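Local coordinates for protein FucU (Bifidobacterium longum subsp. infantis, PDB 3MVK) that probably interconverts sugar forms, as a fucose mutarotase and ribose pyranase of the RbsD/FucU family, at residues K15-M20 and K57-V62; G53-A58 and C124-G129. All blocks are in the same frame, centred on the assembly; numbering follows the deposited sequence. Where two conformers were deposited one is given.

How the contacts relate
Contacts 1 and 2 both use helix 52-60, and they share Lys57 and Ala58. Contact 1 joins residues 57-62 to helix 11-19. Contact 2 sets an earlier turn of helix 52-60 against strand 124-128. Both are buried, but contact 2 lies nearer the centre of the chain and all three of its touching residues are buried. Contact 1 reaches the partly exposed Val62 and adds a water bridge between main-chain carbonyls. No hydrogen bond runs directly between the segments in either contact. The two meet where Ile59 CD1 packs on Ile126 CD1 at 3.4 Å, and where Val16 CG1 packs on Cys124 CB at 3.6 Å.

Contact 1: residues K15-M20 and K57-V62; sequences KVLCEM and KAILTV
Helix 11-19 meets helix 52-60 and the residues that follow it through Leu17, which reaches over to Val62 and Ile59. Leu17 forks between its two partners. Leu17 CD1 lies 3.7 Å from Val62 CG2, with the two side chains crossing at about a right angle. Leu17 CD2 faces Ile59 CG2 more loosely, at 4.4 Å. The CA-CB bond of Leu17 already points to the other segment. Of the two methyls of Val62, it is CG2, the one flanked by the backbone N and C, that meets Leu17 CD1.

Both helices cover the same face of the mixed beta-sheet of this RbsD/FucU fold. Leu17 also rests on Leu26 of strand 25-29, and Ile59 rests on Ile28 and Ile126.

Polar atoms meet through one water. It donates to Leu17 O at 3.1 Å and to Val62 O at 2.7 Å, so it links two carbonyls that cannot bond each other. Leu17 O and Met20 O also accept from Lys141 NZ. Ala58 O accepts two bonds from Thr61. The hydroxyl OG1 of Thr61 donates to Ala58 O at 2.7 Å, tilted 16° from the carbonyl plane, and Thr61 N donates to Ala58 O at 3.2 Å. On helix 11-19, Lys15 NZ makes a salt bridge to the syn lone pair of Glu19 OE1 at 2.8 Å. Glu19 OE2 is hydrogen-bonded to Tyr123 OH. Lys15 and Glu19 both pack on Pro11 of a second subunit.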
ATOM      1  N   LYS G  15     -14.876  15.893   5.955  1.00 13.91           N
ATOM      2  CA  LYS G  15     -14.560  14.723   6.786  1.00 13.44           C
ATOM      3  C   LYS G  15     -13.581  15.087   7.910  1.00 13.68           C
ATOM      4  O   LYS G  15     -13.789  14.734   9.080  1.00 13.04           O
ATOM      5  CB  LYS G  15     -13.985  13.590   5.941  1.00 13.26           C
ATOM      6  CG  LYS G  15     -13.617  12.374   6.776  1.00 15.23           C
ATOM      7  CD  LYS G  15     -13.262  11.179   5.877  1.00 17.85           C
ATOM      8  CE  LYS G  15     -13.019   9.899   6.681  1.00 20.73           C
ATOM      9  NZ  LYS G  15     -11.716   9.880   7.412  1.00 23.11           N
ATOM     10  N   VAL G  16     -12.525  15.804   7.539  1.00 12.80           N
ATOM     11  CA  VAL G  16     -11.504  16.240   8.509  1.00 13.88           C
ATOM     12  C   VAL G  16     -12.142  17.093   9.613  1.00 14.38           C
ATOM     13  O   VAL G  16     -11.900  16.843  10.789  1.00 14.62           O
ATOM     14  CB  VAL G  16     -10.364  17.017   7.803  1.00 13.46           C
ATOM     15  CG1 VAL G  16      -9.547  17.838   8.809  1.00 16.25           C
ATOM     16  CG2 VAL G  16      -9.468  16.051   7.046  1.00 14.96           C
ATOM     17  N   LEU G  17     -12.946  18.083   9.229  1.00 15.61           N
ATOM     18  CA  LEU G  17     -13.545  19.009  10.197  1.00 15.93           C
ATOM     19  C   LEU G  17     -14.460  18.266  11.168  1.00 17.93           C
ATOM     20  O   LEU G  17     -14.488  18.573  12.372  1.00 19.50           O
ATOM     21  CB  LEU G  17     -14.310  20.132   9.483  1.00 15.94           C
ATOM     22  CG  LEU G  17     -13.406  21.066   8.662  1.00 15.94           C
ATOM     23  CD1 LEU G  17     -14.245  21.970   7.767  1.00 15.69           C
ATOM     24  CD2 LEU G  17     -12.486  21.916   9.583  1.00 18.51           C
ATOM     25  N   CYS G  18     -15.159  17.264  10.648  1.00 17.41           N
ATOM     26  CA  CYS G  18     -16.073  16.479  11.476  0.50 17.91           C
ATOM     27  C   CYS G  18     -15.337  15.555  12.435  1.00 17.96           C
ATOM     28  O   CYS G  18     -15.750  15.383  13.594  1.00 18.43           O
ATOM     29  CB  CYS G  18     -17.040  15.698  10.599  0.50 18.39           C
ATOM     30  SG  CYS G  18     -18.232  16.785   9.822  0.50 20.08           S
ATOM     31  N   GLU G  19     -14.253  14.954  11.977  1.00 16.63           N
ATOM     32  CA  GLU G  19     -13.585  14.008  12.845  1.00 16.38           C
ATOM     33  C   GLU G  19     -12.590  14.625  13.829  1.00 15.70           C
ATOM     34  O   GLU G  19     -12.153  13.948  14.764  1.00 15.47           O
ATOM     35  CB  GLU G  19     -12.963  12.885  12.030  1.00 17.18           C
ATOM     36  CG  GLU G  19     -11.716  13.307  11.313  1.00 16.42           C
ATOM     37  CD  GLU G  19     -11.351  12.416  10.108  1.00 18.04           C
ATOM     38  OE1 GLU G  19     -11.993  11.394   9.795  1.00 20.52           O
ATOM     39  OE2 GLU G  19     -10.374  12.763   9.452  1.00 17.34           O
HETATM   40  N   MSE G  20     -12.240  15.897  13.636  1.00 15.25           N
HETATM   41  CA  MSE G  20     -11.503  16.604  14.686  1.00 14.58           C
HETATM   42  C   MSE G  20     -12.355  16.740  15.934  1.00 14.52           C
HETATM   43  O   MSE G  20     -13.588  16.884  15.854  1.00 14.90           O
HETATM   44  CB  MSE G  20     -11.076  17.990  14.171  1.00 15.09           C
HETATM   45  CG  MSE G  20      -9.988  17.862  13.150  1.00 13.56           C
HETATM   46 SE   MSE G  20      -9.516  19.574  12.290  1.00 22.93          SE
HETATM   47  CE  MSE G  20      -8.673  20.538  13.819  1.00 16.00           C
ATOM     48  N   LYS G  57     -13.493  32.142   6.810  1.00 17.53           N
ATOM     49  CA  LYS G  57     -14.927  32.413   6.901  1.00 18.61           C
ATOM     50  C   LYS G  57     -15.733  31.117   6.738  1.00 18.04           C
ATOM     51  O   LYS G  57     -16.692  30.881   7.481  1.00 19.02           O
ATOM     52  CB  LYS G  57     -15.352  33.429   5.850  1.00 18.59           C
ATOM     53  CG  LYS G  57     -16.817  33.842   5.937  1.00 22.34           C
ATOM     54  CD  LYS G  57     -17.183  34.670   4.692  1.00 27.49           C
ATOM     55  CE  LYS G  57     -18.667  34.970   4.660  1.00 31.20           C
ATOM     56  NZ  LYS G  57     -19.053  35.893   5.765  1.00 33.38           N
ATOM     57  N   ALA G  58     -15.335  30.275   5.785  1.00 18.21           N
ATOM     58  CA  ALA G  58     -16.011  29.023   5.539  1.00 18.10           C
ATOM     59  C   ALA G  58     -15.856  28.056   6.719  1.00 18.17           C
ATOM     60  O   ALA G  58     -16.829  27.434   7.165  1.00 18.50           O
ATOM     61  CB  ALA G  58     -15.504  28.402   4.232  1.00 18.43           C
ATOM     62  N   ILE G  59     -14.634  27.939   7.228  1.00 17.60           N
ATOM     63  CA  ILE G  59     -14.338  27.014   8.327  1.00 17.67           C
ATOM     64  C   ILE G  59     -15.139  27.379   9.581  1.00 17.85           C
ATOM     65  O   ILE G  59     -15.702  26.511  10.224  1.00 17.71           O
ATOM     66  CB  ILE G  59     -12.833  26.957   8.639  1.00 17.63           C
ATOM     67  CG1 ILE G  59     -12.121  26.176   7.536  1.00 18.33           C
ATOM     68  CG2 ILE G  59     -12.574  26.304  10.023  1.00 18.24           C
ATOM     69  CD1 ILE G  59     -10.610  26.262   7.624  1.00 22.61           C
ATOM     70  N   LEU G  60     -15.192  28.663   9.908  1.00 17.71           N
ATOM     71  CA  LEU G  60     -15.857  29.101  11.127  1.00 18.81           C
ATOM     72  C   LEU G  60     -17.363  28.820  11.124  1.00 19.51           C
ATOM     73  O   LEU G  60     -17.962  28.707  12.199  1.00 20.18           O
ATOM     74  CB  LEU G  60     -15.575  30.576  11.420  1.00 18.96           C
ATOM     75  CG  LEU G  60     -14.118  30.930  11.747  1.00 18.87           C
ATOM     76  CD1 LEU G  60     -14.013  32.428  11.881  1.00 19.33           C
ATOM     77  CD2 LEU G  60     -13.608  30.227  12.999  1.00 19.35           C
ATOM     78  N   THR G  61     -17.963  28.661   9.944  1.00 20.67           N
ATOM     79  CA  THR G  61     -19.377  28.269   9.898  1.00 22.88           C
ATOM     80  C   THR G  61     -19.616  26.853  10.452  1.00 23.53           C
ATOM     81  O   THR G  61     -20.728  26.528  10.885  1.00 24.41           O
ATOM     82  CB  THR G  61     -19.985  28.405   8.493  1.00 22.78           C
ATOM     83  OG1 THR G  61     -19.468  27.371   7.657  1.00 24.98           O
ATOM     84  CG2 THR G  61     -19.683  29.764   7.888  1.00 24.72           C
ATOM     85  N   VAL G  62     -18.583  26.011  10.455  1.00 24.30           N
ATOM     86  CA  VAL G  62     -18.740  24.632  10.917  1.00 24.01           C
ATOM     87  C   VAL G  62     -17.821  24.207  12.068  1.00 24.06           C
ATOM     88  O   VAL G  62     -17.932  23.092  12.582  1.00 25.75           O
ATOM     89  CB  VAL G  62     -18.624  23.623   9.745  1.00 24.30           C
ATOM     90  CG1 VAL G  62     -19.752  23.832   8.753  1.00 24.67           C
ATOM     91  CG2 VAL G  62     -17.265  23.723   9.063  1.00 24.96           C
TER
HETATM   92  O   HOH W   1     -16.079  21.117  12.998  1.00 36.59           O

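Contact 2: residues G53-A58 and C124-G129; sequences GEILKA and CVIASG
Segment 53-58 of helix 52-60 packs over strand 124-128, with Ile55 and Ser128 as the nearest backbone pair, 7.9 Å apart between CA atoms. This is helix-on-sheet packing of an alpha/beta fold. The strand lies inside the sheet, flanked by the parallel strands 43-47 and 25-29. Backbone hydrogen bonds join Val125 to Ile43 and Val45 on one flank, and Ile126 to Val27 and Ala29 on the other.

Ile55 carries the helix side of the contact. With CG1 beside the backbone N (chi1 -67°) and chi2 extended at 170°, the side chain reaches the strand through its terminal CD1. There it ends against two residues that point to the same face, Ile126 and Ser128. Ile55 CD1 stands 4.2 Å from Ile126 CG2. It comes much closer to the serine: Ile55 CD1 is 3.4 Å from Ser128 CB, which is tighter than usual for two carbons. Ala127, between these two, points its CB away from the helix.

The touching residues are buried, and the contact is made by carbon atoms. Met47 of strand 43-47 packs on both Ile55 and Ile126, and Leu13 of helix 11-19 also packs on Ile126. No other chain of the assembly touches either segment. The helix is held internally by its own bonds, such as Lys57 N to Gly53 O at 2.9 Å, and Glu54 OE1 bonds to Gly51 N.

Ser128 offers its carbon to the isoleucine while its hydroxyl turns from it. At chi1 80° the hydroxyl points off the far side of CB from Ile55 CD1, and OG is hydrogen-bonded to Ala29 O and Glu130 N.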
ATOM      1  N   GLY G  53      -8.819  34.640   4.127  1.00 16.22           N
ATOM      2  CA  GLY G  53     -10.111  35.122   4.667  1.00 16.56           C
ATOM      3  C   GLY G  53     -11.285  34.276   4.222  1.00 17.49           C
ATOM      4  O   GLY G  53     -12.128  33.915   5.027  1.00 17.16           O
ATOM      5  N   GLU G  54     -11.336  33.912   2.948  1.00 17.81           N
ATOM      6  CA  GLU G  54     -12.482  33.130   2.498  1.00 18.13           C
ATOM      7  C   GLU G  54     -12.463  31.728   3.089  1.00 18.01           C
ATOM      8  O   GLU G  54     -13.522  31.181   3.435  1.00 16.50           O
ATOM      9  CB  GLU G  54     -12.639  33.104   0.980  1.00 19.69           C
ATOM     10  CG  GLU G  54     -11.480  32.572   0.229  1.00 23.66           C
ATOM     11  CD  GLU G  54     -11.633  32.772  -1.283  1.00 29.92           C
ATOM     12  OE1 GLU G  54     -10.656  33.231  -1.929  1.00 31.58           O
ATOM     13  OE2 GLU G  54     -12.742  32.509  -1.809  1.00 32.44           O
ATOM     14  N   ILE G  55     -11.261  31.165   3.249  1.00 16.45           N
ATOM     15  CA  ILE G  55     -11.136  29.875   3.924  1.00 16.36           C
ATOM     16  C   ILE G  55     -11.555  29.968   5.392  1.00 15.85           C
ATOM     17  O   ILE G  55     -12.320  29.137   5.875  1.00 16.44           O
ATOM     18  CB  ILE G  55      -9.720  29.294   3.789  1.00 16.37           C
ATOM     19  CG1 ILE G  55      -9.459  28.947   2.328  1.00 16.50           C
ATOM     20  CG2 ILE G  55      -9.564  28.032   4.648  1.00 15.73           C
ATOM     21  CD1 ILE G  55      -8.041  28.600   2.036  1.00 16.98           C
ATOM     22  N   LEU G  56     -11.051  30.970   6.106  1.00 15.11           N
ATOM     23  CA  LEU G  56     -11.424  31.118   7.515  1.00 15.90           C
ATOM     24  C   LEU G  56     -12.916  31.298   7.654  1.00 16.48           C
ATOM     25  O   LEU G  56     -13.539  30.688   8.524  1.00 16.68           O
ATOM     26  CB  LEU G  56     -10.702  32.309   8.143  1.00 15.50           C
ATOM     27  CG  LEU G  56     -11.004  32.537   9.620  1.00 14.87           C
ATOM     28  CD1 LEU G  56     -10.604  31.333  10.532  1.00 15.12           C
ATOM     29  CD2 LEU G  56     -10.296  33.818  10.090  1.00 15.35           C
ATOM     30  N   LYS G  57     -13.493  32.142   6.810  1.00 17.53           N
ATOM     31  CA  LYS G  57     -14.927  32.413   6.901  1.00 18.61           C
ATOM     32  C   LYS G  57     -15.733  31.117   6.738  1.00 18.04           C
ATOM     33  O   LYS G  57     -16.692  30.881   7.481  1.00 19.02           O
ATOM     34  CB  LYS G  57     -15.352  33.429   5.850  1.00 18.59           C
ATOM     35  CG  LYS G  57     -16.817  33.842   5.937  1.00 22.34           C
ATOM     36  CD  LYS G  57     -17.183  34.670   4.692  1.00 27.49           C
ATOM     37  CE  LYS G  57     -18.667  34.970   4.660  1.00 31.20           C
ATOM     38  NZ  LYS G  57     -19.053  35.893   5.765  1.00 33.38           N
ATOM     39  N   ALA G  58     -15.335  30.275   5.785  1.00 18.21           N
ATOM     40  CA  ALA G  58     -16.011  29.023   5.539  1.00 18.10           C
ATOM     41  C   ALA G  58     -15.856  28.056   6.719  1.00 18.17           C
ATOM     42  O   ALA G  58     -16.829  27.434   7.165  1.00 18.50           O
ATOM     43  CB  ALA G  58     -15.504  28.402   4.232  1.00 18.43           C
ATOM     44  N   CYS G 124      -4.459  18.738  10.429  1.00 12.84           N
ATOM     45  CA  CYS G 124      -4.650  19.030   9.028  1.00 13.59           C
ATOM     46  C   CYS G 124      -4.002  20.377   8.699  1.00 12.98           C
ATOM     47  O   CYS G 124      -4.100  21.312   9.483  1.00 13.81           O
ATOM     48  CB  CYS G 124      -6.144  19.101   8.752  1.00 13.63           C
ATOM     49  SG  CYS G 124      -6.634  19.708   7.110  1.00 16.69           S
ATOM     50  N   VAL G 125      -3.340  20.448   7.549  1.00 13.20           N
ATOM     51  CA  VAL G 125      -2.797  21.725   7.023  1.00 12.85           C
ATOM     52  C   VAL G 125      -3.542  21.991   5.720  1.00 12.11           C
ATOM     53  O   VAL G 125      -3.590  21.143   4.827  1.00 12.89           O
ATOM     54  CB  VAL G 125      -1.272  21.622   6.752  1.00 13.16           C
ATOM     55  CG1 VAL G 125      -0.731  22.929   6.154  1.00 15.14           C
ATOM     56  CG2 VAL G 125      -0.525  21.272   8.033  1.00 13.51           C
ATOM     57  N   ILE G 126      -4.170  23.152   5.641  1.00 12.57           N
ATOM     58  CA  ILE G 126      -4.885  23.577   4.442  1.00 13.12           C
ATOM     59  C   ILE G 126      -3.976  24.513   3.664  1.00 13.79           C
ATOM     60  O   ILE G 126      -3.652  25.594   4.151  1.00 14.42           O
ATOM     61  CB  ILE G 126      -6.158  24.325   4.830  1.00 13.84           C
ATOM     62  CG1 ILE G 126      -7.094  23.403   5.615  1.00 16.22           C
ATOM     63  CG2 ILE G 126      -6.871  24.896   3.587  1.00 15.51           C
ATOM     64  CD1 ILE G 126      -8.205  24.180   6.334  1.00 17.05           C
ATOM     65  N   ALA G 127      -3.590  24.102   2.455  1.00 12.96           N
ATOM     66  CA  ALA G 127      -2.625  24.883   1.657  1.00 13.63           C
ATOM     67  C   ALA G 127      -3.393  25.899   0.817  1.00 14.09           C
ATOM     68  O   ALA G 127      -3.887  25.562  -0.269  1.00 15.35           O
ATOM     69  CB  ALA G 127      -1.800  23.957   0.768  1.00 13.75           C
ATOM     70  N   SER G 128      -3.522  27.121   1.327  1.00 13.72           N
ATOM     71  CA  SER G 128      -4.238  28.163   0.567  1.00 14.91           C
ATOM     72  C   SER G 128      -3.342  28.762  -0.485  1.00 15.55           C
ATOM     73  O   SER G 128      -2.153  28.431  -0.594  1.00 16.73           O
ATOM     74  CB  SER G 128      -4.751  29.301   1.467  1.00 14.18           C
ATOM     75  OG  SER G 128      -3.722  30.232   1.787  1.00 15.99           O
ATOM     76  N   GLY G 129      -3.933  29.655  -1.273  1.00 16.04           N
ATOM     77  CA  GLY G 129      -3.151  30.460  -2.201  1.00 16.84           C
ATOM     78  C   GLY G 129      -2.957  31.889  -1.753  1.00 17.30           C
ATOM     79  O   GLY G 129      -2.618  32.737  -2.573  1.00 18.60           O
TER